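Local coordinates for ribonuclease VapC (Haemophilus influenzae, PDB 6NKL), which probably acts as the toxin of a toxin-antitoxin pair, a magnesium-dependent ribonuclease of the PIN-domain family that cleaves RNA, at residues A103-A106 and L107-N110. Residues are numbered along the deposited sequence; the frame is centred on the assembly and turned at random.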
# COMPACT_ATOMS: atom_id res chain seq x y z
N ALA B 103 7.54 -4.50 -3.48
CA ALA B 103 8.41 -5.61 -3.11
C ALA B 103 7.67 -6.60 -2.22
O ALA B 103 7.74 -7.82 -2.42
CB ALA B 103 9.67 -5.08 -2.43
N CYS B 104 6.97 -6.09 -1.21
CA CYS B 104 6.26 -6.98 -0.30
C CYS B 104 5.12 -7.69 -1.01
O CYS B 104 4.80 -8.83 -0.67
CB CYS B 104 5.72 -6.18 0.90
SG CYS B 104 7.08 -5.56 1.91
N HIS B 105 4.48 -7.03 -1.98
CA HIS B 105 3.50 -7.74 -2.80
C HIS B 105 4.13 -8.94 -3.49
O HIS B 105 3.61 -10.06 -3.41
CB HIS B 105 2.91 -6.81 -3.82
CG HIS B 105 1.54 -7.21 -4.26
ND1 HIS B 105 0.68 -6.34 -4.89
CD2 HIS B 105 0.89 -8.40 -4.19
CE1 HIS B 105 -0.46 -6.95 -5.14
NE2 HIS B 105 -0.36 -8.21 -4.75
N ALA B 106 5.26 -8.73 -4.16
CA ALA B 106 5.96 -9.86 -4.77
C ALA B 106 6.30 -10.93 -3.73
O ALA B 106 6.10 -12.12 -3.97
CB ALA B 106 7.22 -9.37 -5.47
N LEU B 107 6.81 -10.52 -2.55
CA LEU B 107 7.08 -11.51 -1.51
C LEU B 107 5.82 -12.31 -1.17
O LEU B 107 5.87 -13.53 -1.01
CB LEU B 107 7.60 -10.84 -0.24
CG LEU B 107 9.03 -10.33 -0.30
CD1 LEU B 107 9.27 -9.56 0.96
CD2 LEU B 107 10.03 -11.50 -0.40
N SER B 108 4.69 -11.64 -1.08
CA SER B 108 3.47 -12.30 -0.65
C SER B 108 2.97 -13.29 -1.68
O SER B 108 2.17 -14.16 -1.34
CB SER B 108 2.36 -11.27 -0.39
OG SER B 108 1.90 -10.74 -1.63
N LEU B 109 3.37 -13.15 -2.93
CA LEU B 109 2.96 -14.06 -3.98
C LEU B 109 4.03 -15.08 -4.33
O LEU B 109 3.81 -15.91 -5.20
CB LEU B 109 2.57 -13.27 -5.23
CG LEU B 109 1.37 -12.34 -5.12
CD1 LEU B 109 1.32 -11.37 -6.27
CD2 LEU B 109 0.09 -13.12 -5.06
N ASN B 110 5.19 -15.01 -3.67
CA ASN B 110 6.44 -15.59 -4.17
C ASN B 110 6.63 -15.35 -5.67
O ASN B 110 7.02 -16.23 -6.44
CB ASN B 110 6.52 -17.08 -3.82
CG ASN B 110 7.95 -17.61 -3.84
OD1 ASN B 110 8.89 -16.93 -3.43
ND2 ASN B 110 8.10 -18.82 -4.34
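Ser108 and Leu109 both turn back onto His105 in the last turns of helix 97-109, which closes in a Schellman motif: Asn110 leaves helical geometry with a positive phi of 42°, and its N bonds back to Leu107 O. The helix belongs to a PIN domain, where His105 and Leu109 pack on Met4 and Leu71 of the parallel sheet. The side chain of Ala103 lies about 6 Å from that of Asp99, a predicted magnesium ligand. Regular helical bonding persists through Leu107 N to Ala103 O (2.9 Å, nearly straight at 164°) and Ser108 N to Cys104 O (2.8 Å). Beyond it the ladder slackens: the Leu109 amide is shared between a weak bond to His105 O, four residues back, and one to Ala106 O, three back, reached from above the carbonyl plane. Ser108 OG sits between its own backbone N and carbonyl carbon (chi1 72°), which points it at His105 O, 2.6 Å away. That carbonyl oxygen therefore serves both Ser108 OG and the weak Leu109 amide. The same OG lies at the edge of the imidazole, 3.6 Å from His105 CD2. On the tight, buried side, His105 ND1 is hydrogen-bonded to Ser37 OG, and the ring also meets Ile77. Leu107 turns another way, against His80 and Trp84 of helix 75-89. The outer end is looser: Asn110 is exposed, and its OD1 accepts a weak hydrogen bond from Gln128 NE2. Leu109 CD1 approaches the imidazole obliquely, 3.7 Å from His105 CD2 and 3.9 Å from His105 NE2.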